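Local atomic coordinates of cell division GTPase FtsZ, diverged (Clostridium botulinum C, PDB entry 3V3T), a protein that belongs to the tubulin/FtsZ family of cytoskeletal GTPases, as a diverged member whose C-terminal domain resembles that of TubZ. Residues L216-A229 / T252-V265. The protein carries 1 engineered substitution. Sequence-based numbering, arbitrary orientation.
Sequences LEFDDKEDIQVALA and TTRVVDVEAIKSIV
Ile224 meets Val256, Ala260 and Ile261 where the start of helix 224-233 packs on helix 258-265 and on the loop leading into it, an example of two helices in a tubulin-like C-terminal domain joined largely by aliphatic side chains. Its CB points toward the other segment and forks there. One branch, CG2, lies 4.0 Å from CB of Ala260. The other branch, CG1, stands anti to the backbone N (chi1 -173°) and continues extended, which carries CD1 to 3.6 Å from Ile261 CG1 and 3.7 Å from Val256 CB; the Ile224 side chain crosses both at about a right angle. Leu228, one turn later, sends CD1 to the same CG1 of Ile261, also at 3.6 Å, while its CG lies over one face of the Phe218 ring, offset toward the rim. The short helical segments approach to 9.2 Å between axes and cross at -34°, a spacing consistent with the small Ala260 side chain. Ile264 lies across Gln225, its CG1 3.8 Å from Gln225 O. Deeper in, Leu216 and Val265 meet tip to tip, CD1 to CG2, next to strand 281-287, whose Val282 touches Phe218 and Ile261. At the exposed margin, one of two modelled positions of Asp220 makes a long, doubtful salt bridge with the poorly ordered Arg254. Cohesion between these segments therefore rests on apolar packing, and the charge pair probably adds little.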
loop_
_atom_site.group_PDB
_atom_site.type_symbol
_atom_site.label_atom_id
_atom_site.label_comp_id
_atom_site.label_asym_id
_atom_site.label_seq_id
_atom_site.Cartn_x
_atom_site.Cartn_y
_atom_site.Cartn_z
ATOM N N LEU A 216 -6.680 8.518 -5.678
ATOM C CA LEU A 216 -7.125 8.742 -7.057
ATOM C C LEU A 216 -6.654 10.076 -7.599
ATOM O O LEU A 216 -6.714 11.085 -6.909
ATOM C CB LEU A 216 -8.650 8.726 -7.145
ATOM C CG LEU A 216 -9.354 7.462 -6.635
ATOM C CD1 LEU A 216 -10.859 7.711 -6.501
ATOM C CD2 LEU A 216 -9.077 6.287 -7.560
ATOM N N GLU A 217 -6.199 10.085 -8.846
ATOM C CA GLU A 217 -5.994 11.337 -9.552
ATOM C C GLU A 217 -6.880 11.413 -10.803
ATOM O O GLU A 217 -7.077 10.422 -11.507
ATOM C CB GLU A 217 -4.512 11.561 -9.855
ATOM C CG GLU A 217 -3.702 11.870 -8.591
ATOM C CD GLU A 217 -2.225 12.082 -8.851
ATOM O OE1 GLU A 217 -1.809 12.069 -10.022
ATOM O OE2 GLU A 217 -1.467 12.264 -7.876
ATOM N N PHE A 218 -7.432 12.592 -11.062
ATOM C CA PHE A 218 -8.379 12.747 -12.151
ATOM C C PHE A 218 -8.123 13.976 -13.000
ATOM O O PHE A 218 -7.462 14.925 -12.566
ATOM C CB PHE A 218 -9.817 12.751 -11.633
ATOM C CG PHE A 218 -10.149 13.919 -10.751
ATOM C CD1 PHE A 218 -10.785 15.038 -11.270
ATOM C CD2 PHE A 218 -9.858 13.884 -9.391
ATOM C CE1 PHE A 218 -11.111 16.119 -10.452
ATOM C CE2 PHE A 218 -10.178 14.945 -8.566
ATOM C CZ PHE A 218 -10.810 16.071 -9.098
ATOM N N ASP A 219 -8.677 13.937 -14.212
ATOM C CA ASP A 219 -8.466 14.965 -15.219
ATOM C C ASP A 219 -9.137 16.286 -14.862
ATOM O O ASP A 219 -10.318 16.314 -14.515
ATOM C CB ASP A 219 -8.999 14.472 -16.564
ATOM C CG ASP A 219 -8.671 15.410 -17.699
ATOM O OD1 ASP A 219 -8.238 16.548 -17.427
ATOM O OD2 ASP A 219 -8.851 15.006 -18.866
ATOM N N ASP A 220 -8.378 17.373 -14.967
ATOM C CA ASP A 220 -8.900 18.709 -14.710
ATOM C C ASP A 220 -9.947 19.081 -15.755
ATOM O O ASP A 220 -10.701 20.037 -15.579
ATOM C CB ASP A 220 -7.767 19.742 -14.727
ATOM C CG ASP A 220 -7.068 19.822 -16.077
ATOM O OD1 ASP A 220 -6.818 18.760 -16.684
ATOM O OD2 ASP A 220 -6.773 20.946 -16.535
ATOM N N LYS A 221 -9.995 18.308 -16.838
ATOM C CA LYS A 221 -10.835 18.633 -17.993
ATOM C C LYS A 221 -12.331 18.327 -17.862
ATOM O O LYS A 221 -13.134 19.231 -17.620
ATOM C CB LYS A 221 -10.284 17.955 -19.252
ATOM C CG LYS A 221 -8.896 18.426 -19.651
ATOM C CD LYS A 221 -8.483 17.831 -20.986
ATOM C CE LYS A 221 -7.318 18.600 -21.594
ATOM N NZ LYS A 221 -7.186 18.344 -23.057
ATOM N N GLU A 222 -12.698 17.059 -18.040
ATOM C CA GLU A 222 -14.105 16.678 -18.184
ATOM C C GLU A 222 -14.942 16.840 -16.915
ATOM O O GLU A 222 -14.447 17.260 -15.872
ATOM C CB GLU A 222 -14.235 15.254 -18.748
ATOM C CG GLU A 222 -13.226 14.265 -18.190
ATOM C CD GLU A 222 -13.252 12.918 -18.899
ATOM O OE1 GLU A 222 -14.286 12.582 -19.513
ATOM O OE2 GLU A 222 -12.232 12.195 -18.839
ATOM N N ASP A 223 -16.229 16.527 -17.030
ATOM C CA ASP A 223 -17.127 16.527 -15.888
ATOM C C ASP A 223 -16.469 15.771 -14.721
ATOM O O ASP A 223 -15.867 14.711 -14.905
ATOM C CB ASP A 223 -18.450 15.878 -16.287
ATOM C CG ASP A 223 -19.383 15.682 -15.115
ATOM O OD1 ASP A 223 -20.315 16.491 -14.965
ATOM O OD2 ASP A 223 -19.196 14.713 -14.344
ATOM N N ILE A 224 -16.574 16.320 -13.519
ATOM C CA ILE A 224 -15.839 15.765 -12.394
ATOM C C ILE A 224 -16.307 14.355 -12.018
ATOM O O ILE A 224 -15.495 13.519 -11.649
ATOM C CB ILE A 224 -15.845 16.712 -11.170
ATOM C CG1 ILE A 224 -14.918 16.175 -10.084
ATOM C CG2 ILE A 224 -17.251 16.902 -10.624
ATOM C CD1 ILE A 224 -14.703 17.159 -8.980
ATOM N N GLN A 225 -17.606 14.081 -12.140
ATOM C CA GLN A 225 -18.105 12.724 -11.903
ATOM C C GLN A 225 -17.562 11.731 -12.943
ATOM O O GLN A 225 -17.195 10.600 -12.605
ATOM C CB GLN A 225 -19.632 12.684 -11.879
ATOM C CG GLN A 225 -20.273 13.396 -10.694
ATOM C CD GLN A 225 -21.789 13.234 -10.656
ATOM O OE1 GLN A 225 -22.306 12.134 -10.453
ATOM N NE2 GLN A 225 -22.506 14.334 -10.851
ATOM N N VAL A 226 -17.500 12.161 -14.200
ATOM C CA VAL A 226 -16.972 11.315 -15.265
ATOM C C VAL A 226 -15.476 11.063 -15.086
ATOM O O VAL A 226 -15.006 9.940 -15.243
ATOM C CB VAL A 226 -17.249 11.914 -16.683
ATOM C CG1 VAL A 226 -16.662 11.031 -17.779
ATOM C CG2 VAL A 226 -18.737 12.107 -16.889
ATOM N N ALA A 227 -14.731 12.108 -14.754
ATOM C CA ALA A 227 -13.288 11.978 -14.574
ATOM C C ALA A 227 -12.941 11.023 -13.429
ATOM O O ALA A 227 -11.983 10.267 -13.515
ATOM C CB ALA A 227 -12.656 13.329 -14.340
ATOM N N LEU A 228 -13.718 11.062 -12.356
ATOM C CA LEU A 228 -13.428 10.222 -11.194
ATOM C C LEU A 228 -13.830 8.782 -11.465
ATOM O O LEU A 228 -13.199 7.835 -10.977
ATOM C CB LEU A 228 -14.126 10.759 -9.937
ATOM C CG LEU A 228 -13.278 11.835 -9.260
ATOM C CD1 LEU A 228 -14.048 12.579 -8.196
ATOM C CD2 LEU A 228 -12.029 11.184 -8.682
ATOM N N ALA A 229 -14.877 8.620 -12.262
ATOM C CA ALA A 229 -15.316 7.294 -12.653
ATOM C C ALA A 229 -14.240 6.611 -13.497
ATOM O O ALA A 229 -13.931 5.443 -13.285
ATOM C CB ALA A 229 -16.635 7.377 -13.402
ATOM N N THR A 252 -7.220 19.972 -5.138
ATOM C CA THR A 252 -7.581 20.208 -6.527
ATOM C C THR A 252 -7.070 21.548 -7.044
ATOM O O THR A 252 -6.913 22.498 -6.280
ATOM C CB THR A 252 -9.104 20.176 -6.675
ATOM O OG1 THR A 252 -9.684 21.100 -5.745
ATOM C CG2 THR A 252 -9.623 18.768 -6.363
ATOM N N THR A 253 -6.817 21.618 -8.347
ATOM C CA THR A 253 -6.301 22.839 -8.961
ATOM C C THR A 253 -7.321 23.974 -8.971
ATOM O O THR A 253 -6.946 25.149 -8.931
ATOM C CB THR A 253 -5.812 22.591 -10.397
ATOM O OG1 THR A 253 -6.837 21.923 -11.144
ATOM C CG2 THR A 253 -4.564 21.734 -10.387
ATOM N N ARG A 254 -8.604 23.626 -9.030
ATOM C CA ARG A 254 -9.666 24.633 -9.006
ATOM C C ARG A 254 -10.682 24.313 -7.918
ATOM O O ARG A 254 -10.592 23.278 -7.263
ATOM C CB ARG A 254 -10.389 24.699 -10.353
ATOM C CG ARG A 254 -9.572 24.226 -11.546
ATOM C CD ARG A 254 -10.339 24.449 -12.851
ATOM N NE ARG A 254 -9.597 23.983 -14.021
ATOM C CZ ARG A 254 -9.808 24.418 -15.260
ATOM N NH1 ARG A 254 -10.735 25.337 -15.494
ATOM N NH2 ARG A 254 -9.085 23.939 -16.265
ATOM N N VAL A 255 -11.648 25.204 -7.730
ATOM C CA VAL A 255 -12.798 24.918 -6.884
ATOM C C VAL A 255 -13.535 23.753 -7.509
ATOM O O VAL A 255 -13.729 23.724 -8.724
ATOM C CB VAL A 255 -13.766 26.118 -6.827
ATOM C CG1 VAL A 255 -15.136 25.689 -6.305
ATOM C CG2 VAL A 255 -13.182 27.239 -5.990
ATOM N N VAL A 256 -13.931 22.781 -6.693
ATOM C CA VAL A 256 -14.708 21.655 -7.193
ATOM C C VAL A 256 -15.936 21.415 -6.333
ATOM O O VAL A 256 -16.049 21.944 -5.232
ATOM C CB VAL A 256 -13.874 20.364 -7.269
ATOM C CG1 VAL A 256 -12.665 20.572 -8.170
ATOM C CG2 VAL A 256 -13.445 19.919 -5.870
ATOM N N ASP A 257 -16.857 20.617 -6.853
ATOM C CA ASP A 257 -18.051 20.243 -6.119
ATOM C C ASP A 257 -17.737 19.008 -5.282
ATOM O O ASP A 257 -17.692 17.889 -5.792
ATOM C CB ASP A 257 -19.184 19.946 -7.101
ATOM C CG ASP A 257 -20.418 19.391 -6.420
ATOM O OD1 ASP A 257 -20.503 19.477 -5.180
ATOM O OD2 ASP A 257 -21.315 18.887 -7.132
ATOM N N VAL A 258 -17.522 19.214 -3.992
ATOM C CA VAL A 258 -17.110 18.128 -3.108
ATOM C C VAL A 258 -18.197 17.072 -2.939
ATOM O O VAL A 258 -17.900 15.907 -2.691
ATOM C CB VAL A 258 -16.685 18.667 -1.739
ATOM C CG1 VAL A 258 -16.841 17.602 -0.683
ATOM C CG2 VAL A 258 -15.251 19.165 -1.800
ATOM N N GLU A 259 -19.457 17.469 -3.085
ATOM C CA GLU A 259 -20.548 16.505 -2.973
ATOM C C GLU A 259 -20.572 15.525 -4.151
ATOM O O GLU A 259 -20.999 14.383 -4.006
ATOM C CB GLU A 259 -21.906 17.200 -2.828
ATOM C CG GLU A 259 -22.903 16.389 -2.011
ATOM C CD GLU A 259 -22.417 16.132 -0.586
ATOM O OE1 GLU A 259 -21.654 16.970 -0.047
ATOM O OE2 GLU A 259 -22.796 15.092 -0.006
ATOM N N ALA A 260 -20.115 15.970 -5.316
ATOM C CA ALA A 260 -20.054 15.097 -6.481
ATOM C C ALA A 260 -18.905 14.091 -6.384
ATOM O O ALA A 260 -18.990 12.995 -6.922
ATOM C CB ALA A 260 -19.945 15.919 -7.765
ATOM N N ILE A 261 -17.826 14.468 -5.707
ATOM C CA ILE A 261 -16.703 13.559 -5.523
ATOM C C ILE A 261 -17.114 12.449 -4.580
ATOM O O ILE A 261 -16.834 11.284 -4.831
ATOM C CB ILE A 261 -15.464 14.279 -4.941
ATOM C CG1 ILE A 261 -14.906 15.290 -5.948
ATOM C CG2 ILE A 261 -14.389 13.259 -4.506
ATOM C CD1 ILE A 261 -13.747 16.092 -5.425
ATOM N N LYS A 262 -17.769 12.821 -3.487
ATOM C CA LYS A 262 -18.263 11.853 -2.518
ATOM C C LYS A 262 -19.255 10.918 -3.201
ATOM O O LYS A 262 -19.347 9.730 -2.887
ATOM C CB LYS A 262 -18.932 12.580 -1.350
ATOM C CG LYS A 262 -17.973 13.403 -0.499
ATOM C CD LYS A 262 -18.715 14.229 0.540
ATOM C CE LYS A 262 -17.745 15.053 1.374
ATOM N NZ LYS A 262 -18.420 15.993 2.321
ATOM N N SER A 263 -19.983 11.465 -4.163
ATOM C CA SER A 263 -20.972 10.692 -4.889
ATOM C C SER A 263 -20.319 9.527 -5.632
ATOM O O SER A 263 -20.870 8.423 -5.706
ATOM C CB SER A 263 -21.734 11.597 -5.857
ATOM O OG SER A 263 -22.608 10.841 -6.671
ATOM N N ILE A 264 -19.136 9.765 -6.178
ATOM C CA ILE A 264 -18.476 8.723 -6.949
ATOM C C ILE A 264 -17.537 7.878 -6.092
ATOM O O ILE A 264 -17.426 6.668 -6.285
ATOM C CB ILE A 264 -17.693 9.307 -8.130
ATOM C CG1 ILE A 264 -18.632 10.063 -9.074
ATOM C CG2 ILE A 264 -17.011 8.197 -8.907
ATOM C CD1 ILE A 264 -19.506 9.146 -9.877
ATOM N N VAL A 265 -16.864 8.508 -5.138
ATOM C CA VAL A 265 -15.781 7.832 -4.430
ATOM C C VAL A 265 -16.216 7.117 -3.155
ATOM O O VAL A 265 -15.665 6.082 -2.801
ATOM C CB VAL A 265 -14.633 8.798 -4.093
ATOM C CG1 VAL A 265 -13.557 8.073 -3.282
ATOM C CG2 VAL A 265 -14.034 9.346 -5.372
#